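Local coordinates for protein 3-keto-5-aminohexanoate cleavage enzyme (Burkholderia xenovorans LB400, PDB 3E49) that probably cleaves 3-keto-5-aminohexanoate or a related beta-keto acid, using a zinc ion held in a TIM barrel, at residues D58-Q63 against H133-E138; H104-L109 against G163-R168; Y180-F185 against R223-D228. One frame throughout, in Å; residues are numbered along the deposited sequence.

Contact 1. Residues D58-Q63 against H133-E138; sequences DGRPTQ and HGWERE
W135, in the first turn of helix 134-141, lays its indole along the D58-P61 loop. Its chi1 of 72° sets CG between the backbone N and the carbonyl carbon, turning the ring toward that loop. W135 CB sits over one face of the R60 guanidinium, 3.6 Å from NH2. CD1 comes next, 3.6 Å from D58 OD2. NE1 then donates to D58 O at 2.7 Å; the oxygen lies close to the indole plane, whereas the nitrogen stands above the plane of the carbonyl. On the six-membered ring, R60 CA makes a CH-pi contact 3.7 Å from the centroid. Along the outer rim, W135 CZ2 comes within 3.4 Å of R60 CA, and W135 CZ3 touches P61 CD at 3.7 Å. E136 CG covers the opposite indole face. Beside the tryptophan, D58 CB lies over the H133 ring, 3.4 Å from ND1.

Within its own loop, D58 OD1 takes the backbone N of R60 in an Asx turn, and OD2 receives both NE and NH2 of R60 in a side-on salt bridge. The guanidinium over W135 CB is thus fixed in rotation, and its charge is probably largely balanced by D58. This stiffened turn, entering strand 61-62 beside zinc-bearing strand 48-54, is joined to helix 134-141 by the W135 N-H bond and by R60 and P61 packing on the indole.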
ATOM      1  N   ASP A  58     -30.953  25.442 -23.027  1.00 43.36           N
ATOM      2  CA  ASP A  58     -29.521  25.640 -23.202  1.00 41.30           C
ATOM      3  C   ASP A  58     -28.616  24.582 -22.551  1.00 39.21           C
ATOM      4  O   ASP A  58     -27.386  24.734 -22.550  1.00 38.51           O
ATOM      5  CB  ASP A  58     -29.165  27.026 -22.663  1.00 40.25           C
ATOM      6  CG  ASP A  58     -29.474  27.172 -21.198  1.00 43.07           C
ATOM      7  OD1 ASP A  58     -29.858  26.180 -20.551  1.00 40.11           O
ATOM      8  OD2 ASP A  58     -29.324  28.283 -20.684  1.00 44.82           O
ATOM      9  N   GLY A  59     -29.229  23.561 -21.973  1.00 37.82           N
ATOM     10  CA  GLY A  59     -28.517  22.483 -21.289  1.00 37.37           C
ATOM     11  C   GLY A  59     -27.893  22.815 -19.940  1.00 36.31           C
ATOM     12  O   GLY A  59     -27.200  21.974 -19.368  1.00 35.95           O
ATOM     13  N   ARG A  60     -28.148  23.994 -19.380  1.00 34.35           N
ATOM     14  CA  ARG A  60     -27.533  24.333 -18.120  1.00 34.53           C
ATOM     15  C   ARG A  60     -28.077  23.478 -16.965  1.00 34.78           C
ATOM     16  O   ARG A  60     -29.229  23.053 -16.999  1.00 32.36           O
ATOM     17  CB  ARG A  60     -27.666  25.820 -17.804  1.00 34.10           C
ATOM     18  CG  ARG A  60     -28.912  26.264 -17.062  1.00 40.41           C
ATOM     19  CD  ARG A  60     -28.729  27.736 -16.595  1.00 39.02           C
ATOM     20  NE  ARG A  60     -28.597  28.609 -17.761  1.00 46.13           N
ATOM     21  CZ  ARG A  60     -27.950  29.775 -17.792  1.00 46.50           C
ATOM     22  NH1 ARG A  60     -27.313  30.245 -16.721  1.00 47.50           N
ATOM     23  NH2 ARG A  60     -27.910  30.454 -18.936  1.00 48.93           N
ATOM     24  N   PRO A  61     -27.232  23.168 -15.977  1.00 33.46           N
ATOM     25  CA  PRO A  61     -27.715  22.431 -14.841  1.00 33.59           C
ATOM     26  C   PRO A  61     -28.839  23.167 -14.120  1.00 34.03           C
ATOM     27  O   PRO A  61     -28.809  24.416 -13.992  1.00 33.58           O
ATOM     28  CB  PRO A  61     -26.485  22.379 -13.922  1.00 33.55           C
ATOM     29  CG  PRO A  61     -25.357  22.413 -14.817  1.00 32.77           C
ATOM     30  CD  PRO A  61     -25.783  23.389 -15.891  1.00 34.20           C
ATOM     31  N   THR A  62     -29.801  22.384 -13.636  1.00 33.92           N
ATOM     32  CA  THR A  62     -30.901  22.889 -12.861  1.00 34.09           C
ATOM     33  C   THR A  62     -31.390  21.863 -11.842  1.00 32.47           C
ATOM     34  O   THR A  62     -31.633  20.717 -12.198  1.00 34.12           O
ATOM     35  CB  THR A  62     -32.113  23.298 -13.731  1.00 33.27           C
ATOM     36  OG1 THR A  62     -33.108  23.817 -12.861  1.00 37.35           O
ATOM     37  CG2 THR A  62     -32.697  22.146 -14.515  1.00 35.72           C
ATOM     38  N   GLN A  63     -31.530  22.296 -10.595  1.00 32.37           N
ATOM     39  CA  GLN A  63     -32.082  21.453  -9.539  1.00 34.27           C
ATOM     40  C   GLN A  63     -33.530  21.837  -9.191  1.00 35.64           C
ATOM     41  O   GLN A  63     -33.975  21.630  -8.057  1.00 34.71           O
ATOM     42  CB  GLN A  63     -31.212  21.508  -8.293  1.00 33.75           C
ATOM     43  CG  GLN A  63     -30.008  20.586  -8.323  1.00 36.21           C
ATOM     44  CD  GLN A  63     -30.408  19.137  -8.225  1.00 27.59           C
ATOM     45  OE1 GLN A  63     -30.778  18.526  -9.215  1.00 33.14           O
ATOM     46  NE2 GLN A  63     -30.279  18.564  -7.024  1.00 31.03           N
ATOM     47  N   HIS A 133     -23.499  28.159 -26.023  1.00 39.47           N
ATOM     48  CA  HIS A 133     -24.168  29.043 -25.082  1.00 39.35           C
ATOM     49  C   HIS A 133     -23.165  29.680 -24.194  1.00 38.35           C
ATOM     50  O   HIS A 133     -22.180  29.068 -23.828  1.00 38.93           O
ATOM     51  CB  HIS A 133     -25.174  28.265 -24.239  1.00 40.50           C
ATOM     52  CG  HIS A 133     -26.107  27.435 -25.049  1.00 43.59           C
ATOM     53  ND1 HIS A 133     -27.349  27.884 -25.446  1.00 48.41           N
ATOM     54  CD2 HIS A 133     -25.979  26.182 -25.550  1.00 48.22           C
ATOM     55  CE1 HIS A 133     -27.943  26.942 -26.159  1.00 46.77           C
ATOM     56  NE2 HIS A 133     -27.136  25.900 -26.237  1.00 48.43           N
ATOM     57  N   GLY A 134     -23.436  30.912 -23.804  1.00 36.86           N
ATOM     58  CA  GLY A 134     -22.525  31.639 -22.964  1.00 37.60           C
ATOM     59  C   GLY A 134     -22.275  31.035 -21.606  1.00 37.56           C
ATOM     60  O   GLY A 134     -21.166  31.167 -21.062  1.00 39.94           O
ATOM     61  N   TRP A 135     -23.285  30.350 -21.055  1.00 35.19           N
ATOM     62  CA  TRP A 135     -23.152  29.835 -19.708  1.00 32.91           C
ATOM     63  C   TRP A 135     -22.043  28.787 -19.615  1.00 31.20           C
ATOM     64  O   TRP A 135     -21.434  28.637 -18.576  1.00 30.28           O
ATOM     65  CB  TRP A 135     -24.494  29.250 -19.199  1.00 32.50           C
ATOM     66  CG  TRP A 135     -24.895  27.964 -19.834  1.00 32.95           C
ATOM     67  CD1 TRP A 135     -25.731  27.788 -20.880  1.00 32.66           C
ATOM     68  CD2 TRP A 135     -24.452  26.660 -19.452  1.00 32.19           C
ATOM     69  NE1 TRP A 135     -25.831  26.464 -21.193  1.00 34.61           N
ATOM     70  CE2 TRP A 135     -25.046  25.749 -20.332  1.00 30.05           C
ATOM     71  CE3 TRP A 135     -23.595  26.181 -18.447  1.00 32.19           C
ATOM     72  CZ2 TRP A 135     -24.827  24.388 -20.250  1.00 33.84           C
ATOM     73  CZ3 TRP A 135     -23.375  24.810 -18.360  1.00 32.50           C
ATOM     74  CH2 TRP A 135     -23.976  23.941 -19.259  1.00 30.47           C
ATOM     75  N   GLU A 136     -21.768  28.112 -20.721  1.00 31.96           N
ATOM     76  CA  GLU A 136     -20.821  26.977 -20.733  1.00 31.59           C
ATOM     77  C   GLU A 136     -19.392  27.382 -20.358  1.00 32.70           C
ATOM     78  O   GLU A 136     -18.772  26.762 -19.482  1.00 30.33           O
ATOM     79  CB  GLU A 136     -20.843  26.287 -22.094  1.00 30.57           C
ATOM     80  CG  GLU A 136     -22.202  25.699 -22.499  1.00 28.58           C
ATOM     81  CD  GLU A 136     -22.137  24.976 -23.826  1.00 33.29           C
ATOM     82  OE1 GLU A 136     -21.649  23.815 -23.876  1.00 36.42           O
ATOM     83  OE2 GLU A 136     -22.602  25.542 -24.853  1.00 37.00           O
ATOM     84  N   ARG A 137     -18.867  28.415 -21.010  1.00 34.62           N
ATOM     85  CA  ARG A 137     -17.500  28.855 -20.703  1.00 35.43           C
ATOM     86  C   ARG A 137     -17.417  29.360 -19.270  1.00 33.20           C
ATOM     87  O   ARG A 137     -16.482  29.049 -18.553  1.00 31.94           O
ATOM     88  CB  ARG A 137     -17.006  29.917 -21.696  1.00 34.99           C
ATOM     89  CG  ARG A 137     -15.670  30.544 -21.298  1.00 37.32           C
ATOM     90  CD  ARG A 137     -15.131  31.441 -22.392  1.00 39.95           C
ATOM     91  NE  ARG A 137     -14.719  30.631 -23.532  1.00 45.65           N
ATOM     92  CZ  ARG A 137     -13.550  30.011 -23.614  1.00 48.34           C
ATOM     93  NH1 ARG A 137     -12.658  30.103 -22.621  1.00 51.52           N
ATOM     94  NH2 ARG A 137     -13.281  29.280 -24.682  1.00 52.16           N
ATOM     95  N   GLU A 138     -18.416  30.129 -18.863  1.00 34.60           N
ATOM     96  CA  GLU A 138     -18.489  30.661 -17.519  1.00 35.13           C
ATOM     97  C   GLU A 138     -18.523  29.516 -16.475  1.00 34.05           C
ATOM     98  O   GLU A 138     -17.848  29.578 -15.445  1.00 33.78           O
ATOM     99  CB  GLU A 138     -19.747  31.530 -17.396  1.00 37.51           C
TER

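Contact 2. Residues H104-L109 against G163-R168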
ATOM      1  N   HIS A 104     -38.378  16.401  -2.394  1.00 37.70           N
ATOM      2  CA  HIS A 104     -39.694  16.329  -3.013  1.00 36.16           C
ATOM      3  C   HIS A 104     -40.052  14.954  -3.567  1.00 35.50           C
ATOM      4  O   HIS A 104     -41.166  14.434  -3.339  1.00 35.03           O
ATOM      5  CB  HIS A 104     -39.841  17.344  -4.146  1.00 35.74           C
ATOM      6  CG  HIS A 104     -41.141  17.215  -4.879  1.00 37.94           C
ATOM      7  ND1 HIS A 104     -42.293  17.855  -4.470  1.00 37.59           N
ATOM      8  CD2 HIS A 104     -41.487  16.471  -5.953  1.00 38.54           C
ATOM      9  CE1 HIS A 104     -43.282  17.531  -5.285  1.00 38.87           C
ATOM     10  NE2 HIS A 104     -42.820  16.691  -6.193  1.00 40.03           N
ATOM     11  N   TYR A 105     -39.130  14.377  -4.334  1.00 33.01           N
ATOM     12  CA  TYR A 105     -39.384  13.106  -4.999  1.00 32.67           C
ATOM     13  C   TYR A 105     -39.193  11.870  -4.124  1.00 30.17           C
ATOM     14  O   TYR A 105     -39.747  10.811  -4.433  1.00 32.30           O
ATOM     15  CB  TYR A 105     -38.578  13.020  -6.301  1.00 33.45           C
ATOM     16  CG  TYR A 105     -39.061  14.009  -7.386  1.00 32.84           C
ATOM     17  CD1 TYR A 105     -40.302  13.851  -7.980  1.00 37.45           C
ATOM     18  CD2 TYR A 105     -38.252  15.049  -7.835  1.00 35.23           C
ATOM     19  CE1 TYR A 105     -40.758  14.715  -8.950  1.00 35.10           C
ATOM     20  CE2 TYR A 105     -38.698  15.919  -8.817  1.00 37.19           C
ATOM     21  CZ  TYR A 105     -39.957  15.743  -9.368  1.00 36.03           C
ATOM     22  OH  TYR A 105     -40.413  16.591 -10.336  1.00 36.05           O
HETATM   23  N   MSE A 106     -38.450  12.037  -3.033  1.00 28.36           N
HETATM   24  CA  MSE A 106     -38.157  10.970  -2.095  1.00 30.68           C
HETATM   25  C   MSE A 106     -37.720   9.696  -2.787  1.00 29.88           C
HETATM   26  O   MSE A 106     -38.331   8.635  -2.622  1.00 32.07           O
HETATM   27  CB  MSE A 106     -39.387  10.720  -1.227  1.00 29.34           C
HETATM   28  CG  MSE A 106     -39.768  11.971  -0.480  1.00 31.25           C
HETATM   29 SE   MSE A 106     -41.425  11.728   0.539  0.75 35.86          SE
HETATM   30  CE  MSE A 106     -41.645  13.511   1.054  1.00 32.31           C
ATOM     31  N   PRO A 107     -36.629   9.776  -3.558  1.00 29.45           N
ATOM     32  CA  PRO A 107     -36.146   8.610  -4.299  1.00 27.82           C
ATOM     33  C   PRO A 107     -35.578   7.521  -3.374  1.00 24.27           C
ATOM     34  O   PRO A 107     -35.355   7.767  -2.225  1.00 25.95           O
ATOM     35  CB  PRO A 107     -35.049   9.226  -5.193  1.00 29.56           C
ATOM     36  CG  PRO A 107     -34.545  10.341  -4.419  1.00 28.46           C
ATOM     37  CD  PRO A 107     -35.729  10.928  -3.716  1.00 29.68           C
ATOM     38  N   GLU A 108     -35.361   6.327  -3.898  1.00 25.99           N
ATOM     39  CA  GLU A 108     -34.772   5.231  -3.134  1.00 25.12           C
ATOM     40  C   GLU A 108     -33.325   5.559  -2.798  1.00 25.25           C
ATOM     41  O   GLU A 108     -32.813   5.186  -1.752  1.00 23.90           O
ATOM     42  CB  GLU A 108     -34.800   3.964  -3.972  1.00 26.50           C
ATOM     43  CG  GLU A 108     -36.197   3.329  -4.099  1.00 28.25           C
ATOM     44  CD  GLU A 108     -36.145   2.072  -4.876  1.00 28.19           C
ATOM     45  OE1 GLU A 108     -36.165   0.979  -4.247  1.00 35.83           O
ATOM     46  OE2 GLU A 108     -36.090   2.155  -6.125  1.00 32.95           O
ATOM     47  N   LEU A 109     -32.682   6.241  -3.735  1.00 25.09           N
ATOM     48  CA  LEU A 109     -31.295   6.665  -3.576  1.00 25.32           C
ATOM     49  C   LEU A 109     -31.145   8.137  -3.902  1.00 25.00           C
ATOM     50  O   LEU A 109     -31.859   8.652  -4.777  1.00 26.85           O
ATOM     51  CB  LEU A 109     -30.378   5.884  -4.544  1.00 25.78           C
ATOM     52  CG  LEU A 109     -29.888   4.503  -4.193  1.00 24.13           C
ATOM     53  CD1 LEU A 109     -29.209   3.831  -5.426  1.00 23.02           C
ATOM     54  CD2 LEU A 109     -28.985   4.565  -2.939  1.00 23.79           C
ATOM     55  N   GLY A 163     -32.917  10.996   4.808  1.00 33.72           N
ATOM     56  CA  GLY A 163     -32.971   9.733   5.541  1.00 36.16           C
ATOM     57  C   GLY A 163     -34.359   9.474   6.084  1.00 36.47           C
ATOM     58  O   GLY A 163     -34.881   8.357   5.982  1.00 35.64           O
ATOM     59  N   GLY A 164     -34.962  10.533   6.632  1.00 35.87           N
ATOM     60  CA  GLY A 164     -36.319  10.469   7.142  1.00 35.09           C
ATOM     61  C   GLY A 164     -37.349  10.065   6.113  1.00 35.50           C
ATOM     62  O   GLY A 164     -38.426   9.586   6.469  1.00 37.05           O
ATOM     63  N   ASN A 165     -37.062  10.236   4.827  1.00 33.22           N
ATOM     64  CA  ASN A 165     -38.017   9.856   3.805  1.00 33.00           C
ATOM     65  C   ASN A 165     -37.728   8.462   3.275  1.00 32.02           C
ATOM     66  O   ASN A 165     -38.247   8.115   2.233  1.00 33.99           O
ATOM     67  CB  ASN A 165     -37.971  10.823   2.615  1.00 33.82           C
ATOM     68  CG  ASN A 165     -38.345  12.247   2.974  1.00 37.23           C
ATOM     69  OD1 ASN A 165     -39.239  12.476   3.775  1.00 34.83           O
ATOM     70  ND2 ASN A 165     -37.652  13.224   2.363  1.00 34.80           N
ATOM     71  N   GLY A 166     -36.895   7.671   3.967  1.00 32.48           N
ATOM     72  CA  GLY A 166     -36.506   6.330   3.495  1.00 31.86           C
ATOM     73  C   GLY A 166     -35.456   6.312   2.371  1.00 32.35           C
ATOM     74  O   GLY A 166     -35.086   5.248   1.859  1.00 32.88           O
ATOM     75  N   THR A 167     -34.974   7.496   1.991  1.00 31.55           N
ATOM     76  CA  THR A 167     -33.979   7.626   0.935  1.00 30.79           C
ATOM     77  C   THR A 167     -32.634   7.205   1.484  1.00 29.06           C
ATOM     78  O   THR A 167     -32.286   7.579   2.597  1.00 29.09           O
ATOM     79  CB  THR A 167     -33.890   9.076   0.442  1.00 31.27           C
ATOM     80  OG1 THR A 167     -35.130   9.449  -0.184  1.00 30.66           O
ATOM     81  CG2 THR A 167     -32.696   9.249  -0.551  1.00 29.86           C
ATOM     82  N   ARG A 168     -31.913   6.378   0.724  1.00 28.70           N
ATOM     83  CA  ARG A 168     -30.590   5.929   1.116  1.00 27.31           C
ATOM     84  C   ARG A 168     -29.601   6.576   0.176  1.00 26.09           C
ATOM     85  O   ARG A 168     -29.975   7.132  -0.846  1.00 25.66           O
ATOM     86  CB  ARG A 168     -30.491   4.420   1.184  1.00 29.17           C
ATOM     87  CG  ARG A 168     -31.377   3.884   2.342  1.00 30.29           C
ATOM     88  CD  ARG A 168     -31.408   2.386   2.478  1.00 31.68           C
ATOM     89  NE  ARG A 168     -30.081   1.892   2.741  1.00 33.79           N
ATOM     90  CZ  ARG A 168     -29.468   1.925   3.914  1.00 34.37           C
ATOM     91  NH1 ARG A 168     -30.052   2.405   4.999  1.00 33.34           N
ATOM     92  NH2 ARG A 168     -28.233   1.463   3.989  1.00 34.04           N
TER
HETATM   93  O   HOH W   1     -34.163   3.407  -0.050  1.00 26.14           O
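T167 and P107 meet through a hydroxyl: T167 OG1 donates to P107 O at 2.7 Å, lying in the carbonyl plane. One residue further along, R168 N gives a nearly straight bond (170°) to E108 O at 2.9 Å. R168 O then approaches L109 CA at 3.1 Å in a CA-H...O contact. L109 CD2 also lies 3.5 Å from R168 O. A water donates to both E108 O and G166 O, so the E108 carbonyl accepts from two partners. Farther out, the extended chain of selenomethionine M106 crosses the N165 carboxamide at about a right angle, with M106 CG 3.7 Å from N165 CG.

Behind this first shell, K304 NZ bonds the backbone oxygens of M106 and N165 and so ties the two loops together. The E108 carboxylate turns to the R298 salt bridge and the G305 backbone, while the R168 guanidinium reaches carbonyls of T192 and L301. L109 and R168 open neighbouring parallel barrel strands, 109-113 and 168-173. The T167 hydroxyl bond joins the two loops just before these strands begin to pair, and main-chain oxygens at the N-terminal end of the barrel strands find their donors in threonine, the R168 amide, lysine and water.

Contact 3. Residues Y180-F185 against R223-D228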
ATOM      1  N   TYR A 180     -13.210   8.991   5.861  1.00 21.99           N
ATOM      2  CA  TYR A 180     -13.140   9.339   7.273  1.00 22.53           C
ATOM      3  C   TYR A 180     -14.322  10.216   7.711  1.00 25.47           C
ATOM      4  O   TYR A 180     -14.854  10.057   8.823  1.00 26.92           O
ATOM      5  CB  TYR A 180     -11.826   9.989   7.581  1.00 23.98           C
ATOM      6  CG  TYR A 180     -10.697   9.015   7.790  1.00 25.46           C
ATOM      7  CD1 TYR A 180     -10.583   8.296   8.990  1.00 21.62           C
ATOM      8  CD2 TYR A 180      -9.667   8.879   6.840  1.00 25.99           C
ATOM      9  CE1 TYR A 180      -9.517   7.430   9.211  1.00 23.15           C
ATOM     10  CE2 TYR A 180      -8.600   8.022   7.069  1.00 26.62           C
ATOM     11  CZ  TYR A 180      -8.515   7.326   8.264  1.00 25.25           C
ATOM     12  OH  TYR A 180      -7.450   6.492   8.462  1.00 29.77           O
ATOM     13  N   ASN A 181     -14.773  11.102   6.830  1.00 24.04           N
ATOM     14  CA  ASN A 181     -15.909  11.964   7.188  1.00 24.16           C
ATOM     15  C   ASN A 181     -17.144  11.054   7.312  1.00 23.86           C
ATOM     16  O   ASN A 181     -17.901  11.202   8.260  1.00 24.62           O
ATOM     17  CB  ASN A 181     -16.164  13.056   6.159  1.00 24.44           C
ATOM     18  CG  ASN A 181     -15.101  14.095   6.119  1.00 23.11           C
ATOM     19  OD1 ASN A 181     -14.297  14.212   7.015  1.00 24.09           O
ATOM     20  ND2 ASN A 181     -15.139  14.918   5.084  1.00 24.54           N
ATOM     21  N   LEU A 182     -17.303  10.072   6.415  1.00 24.66           N
ATOM     22  CA  LEU A 182     -18.436   9.144   6.506  1.00 24.95           C
ATOM     23  C   LEU A 182     -18.339   8.354   7.794  1.00 25.82           C
ATOM     24  O   LEU A 182     -19.357   8.146   8.454  1.00 24.06           O
ATOM     25  CB  LEU A 182     -18.507   8.189   5.307  1.00 26.24           C
ATOM     26  CG  LEU A 182     -19.606   7.128   5.215  1.00 26.58           C
ATOM     27  CD1 LEU A 182     -20.989   7.719   5.292  1.00 27.56           C
ATOM     28  CD2 LEU A 182     -19.408   6.315   3.920  1.00 25.15           C
ATOM     29  N   ALA A 183     -17.136   7.900   8.155  1.00 23.94           N
ATOM     30  CA  ALA A 183     -16.940   7.128   9.412  1.00 25.85           C
ATOM     31  C   ALA A 183     -17.419   7.935  10.637  1.00 24.90           C
ATOM     32  O   ALA A 183     -17.993   7.389  11.555  1.00 25.07           O
ATOM     33  CB  ALA A 183     -15.484   6.687   9.583  1.00 26.47           C
ATOM     34  N   HIS A 184     -17.212   9.239  10.603  1.00 25.84           N
ATOM     35  CA  HIS A 184     -17.640  10.150  11.650  1.00 26.27           C
ATOM     36  C   HIS A 184     -19.141  10.044  11.824  1.00 27.34           C
ATOM     37  O   HIS A 184     -19.626   9.884  12.947  1.00 28.68           O
ATOM     38  CB  HIS A 184     -17.242  11.574  11.289  1.00 25.83           C
ATOM     39  CG  HIS A 184     -17.775  12.636  12.206  1.00 22.42           C
ATOM     40  ND1 HIS A 184     -17.328  12.797  13.495  1.00 25.40           N
ATOM     41  CD2 HIS A 184     -18.649  13.643  11.984  1.00 26.10           C
ATOM     42  CE1 HIS A 184     -17.930  13.843  14.041  1.00 24.23           C
ATOM     43  NE2 HIS A 184     -18.736  14.376  13.142  1.00 24.04           N
ATOM     44  N   PHE A 185     -19.871  10.166  10.722  1.00 27.72           N
ATOM     45  CA  PHE A 185     -21.334  10.073  10.755  1.00 27.67           C
ATOM     46  C   PHE A 185     -21.845   8.684  11.072  1.00 30.25           C
ATOM     47  O   PHE A 185     -22.919   8.547  11.681  1.00 30.63           O
ATOM     48  CB  PHE A 185     -21.932  10.576   9.452  1.00 27.32           C
ATOM     49  CG  PHE A 185     -21.797  12.037   9.281  1.00 26.09           C
ATOM     50  CD1 PHE A 185     -22.618  12.903  10.003  1.00 32.53           C
ATOM     51  CD2 PHE A 185     -20.801  12.592   8.443  1.00 27.76           C
ATOM     52  CE1 PHE A 185     -22.467  14.280   9.875  1.00 31.87           C
ATOM     53  CE2 PHE A 185     -20.682  13.943   8.309  1.00 30.23           C
ATOM     54  CZ  PHE A 185     -21.494  14.792   9.033  1.00 30.07           C
ATOM     55  N   ARG A 223     -11.087  -0.992   6.305  1.00 23.75           N
ATOM     56  CA  ARG A 223     -10.761  -0.804   7.703  1.00 26.27           C
ATOM     57  C   ARG A 223     -11.826  -0.046   8.486  1.00 26.43           C
ATOM     58  O   ARG A 223     -12.100  -0.393   9.636  1.00 26.24           O
ATOM     59  CB  ARG A 223      -9.453  -0.062   7.851  1.00 26.26           C
ATOM     60  CG  ARG A 223      -8.973  -0.076   9.291  1.00 32.65           C
ATOM     61  CD  ARG A 223      -7.614   0.569   9.445  1.00 29.31           C
ATOM     62  NE  ARG A 223      -7.660   1.987   9.159  1.00 37.79           N
ATOM     63  CZ  ARG A 223      -7.177   2.584   8.067  1.00 33.91           C
ATOM     64  NH1 ARG A 223      -6.574   1.918   7.081  1.00 34.62           N
ATOM     65  NH2 ARG A 223      -7.304   3.888   7.974  1.00 35.75           N
ATOM     66  N   LEU A 224     -12.443   0.962   7.877  1.00 25.78           N
ATOM     67  CA  LEU A 224     -13.411   1.784   8.572  1.00 23.54           C
ATOM     68  C   LEU A 224     -14.777   1.136   8.667  1.00 24.10           C
ATOM     69  O   LEU A 224     -15.460   1.285   9.667  1.00 25.67           O
ATOM     70  CB  LEU A 224     -13.551   3.165   7.910  1.00 24.97           C
ATOM     71  CG  LEU A 224     -12.324   4.066   7.933  1.00 25.12           C
ATOM     72  CD1 LEU A 224     -12.569   5.314   7.119  1.00 20.92           C
ATOM     73  CD2 LEU A 224     -11.950   4.415   9.368  1.00 28.94           C
ATOM     74  N   PHE A 225     -15.167   0.445   7.622  1.00 23.82           N
ATOM     75  CA  PHE A 225     -16.536  -0.099   7.523  1.00 25.07           C
ATOM     76  C   PHE A 225     -16.643  -1.610   7.502  1.00 27.47           C
ATOM     77  O   PHE A 225     -17.748  -2.143   7.663  1.00 26.11           O
ATOM     78  CB  PHE A 225     -17.226   0.464   6.264  1.00 25.19           C
ATOM     79  CG  PHE A 225     -17.131   1.937   6.163  1.00 22.77           C
ATOM     80  CD1 PHE A 225     -17.679   2.732   7.139  1.00 29.12           C
ATOM     81  CD2 PHE A 225     -16.447   2.536   5.114  1.00 26.86           C
ATOM     82  CE1 PHE A 225     -17.562   4.103   7.083  1.00 29.84           C
ATOM     83  CE2 PHE A 225     -16.314   3.905   5.068  1.00 30.45           C
ATOM     84  CZ  PHE A 225     -16.888   4.689   6.059  1.00 27.20           C
ATOM     85  N   GLY A 226     -15.534  -2.312   7.294  1.00 29.34           N
ATOM     86  CA  GLY A 226     -15.569  -3.770   7.287  1.00 29.17           C
ATOM     87  C   GLY A 226     -16.561  -4.265   6.250  1.00 30.79           C
ATOM     88  O   GLY A 226     -16.590  -3.783   5.117  1.00 30.16           O
ATOM     89  N   ALA A 227     -17.392  -5.205   6.653  1.00 32.04           N
ATOM     90  CA  ALA A 227     -18.403  -5.795   5.763  1.00 33.30           C
ATOM     91  C   ALA A 227     -19.664  -4.942   5.605  1.00 34.66           C
ATOM     92  O   ALA A 227     -20.610  -5.356   4.909  1.00 35.08           O
ATOM     93  CB  ALA A 227     -18.799  -7.135   6.303  1.00 34.38           C
ATOM     94  N   ASP A 228     -19.707  -3.780   6.251  1.00 33.93           N
ATOM     95  CA  ASP A 228     -20.898  -2.921   6.220  1.00 34.09           C
ATOM     96  C   ASP A 228     -21.002  -1.940   5.066  1.00 31.21           C
ATOM     97  O   ASP A 228     -21.827  -1.060   5.113  1.00 30.52           O
ATOM     98  CB  ASP A 228     -20.991  -2.123   7.514  1.00 35.29           C
ATOM     99  CG  ASP A 228     -21.385  -2.974   8.697  1.00 40.38           C
ATOM    100  OD1 ASP A 228     -21.648  -4.170   8.490  1.00 46.97           O
ATOM    101  OD2 ASP A 228     -21.440  -2.434   9.824  1.00 40.37           O
TER
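Y180 and R223 are brought together by their torsions. The tyrosine CG is anti to its carbonyl carbon (chi1 -82°), which sends the ring back toward the start of helix 176-187, so that its hydroxyl end approaches helix 211-225; R223 starts with CG opposite its backbone N (chi1 -170°) and bends at chi3 (66°), carrying the guanidinium to the phenol. R223 NH2 ends 2.7 Å from Y180 OH, the oxygen lying at the guanidinium edge. The same hydroxyl is hydrogen-bonded to D213 of the second subunit, so this end of the contact belongs to the subunit interface.

Next to it L224 packs on the tyrosine. Its CD1 stands over the ring face, 4.2 Å from the centroid and displaced toward the rim, while CD2 lies 3.9 Å from CE1. CD1 also meets A183 CB at 4.1 Å. Deeper, F225 pushes CZ between its neighbours, 3.7 Å from L182 CD2 and 3.8 Å from A183 N, which faces the edge of the phenyl. L224 CB covers one face of that phenyl, and L182 continues inward onto V197 of strand 195-201.

Helices 176-187 and 211-225 flank that strand on the outside of the barrel. Their contact grades from apolar packing against the barrel wall to a polar rim, where R223 lies close to the Y180-D213 pair and could favour the aspartate's negative charge.

How the contacts relate
All three contacts belong to one TIM barrel, and none touches another. Contacts 1 and 2 interleave along the chain, with 58-63 and 104-109 preceding 133-138 and 163-168; contact 3 follows both. Their centres lie about 28 Å apart for contacts 1 and 2, 21 Å for contacts 2 and 3, and 36 Å for contacts 1 and 3, which sit on opposite sides of the chain's centre. Contact 1 joins a loop near the zinc site to helix 134-141, the P61 side chain lying about 10 Å from the zinc ion. Contact 2 joins the starts of adjacent strands 109-113 and 168-173, the latter leading into helix 176-187. Contact 3 packs two outer helices beside a second subunit.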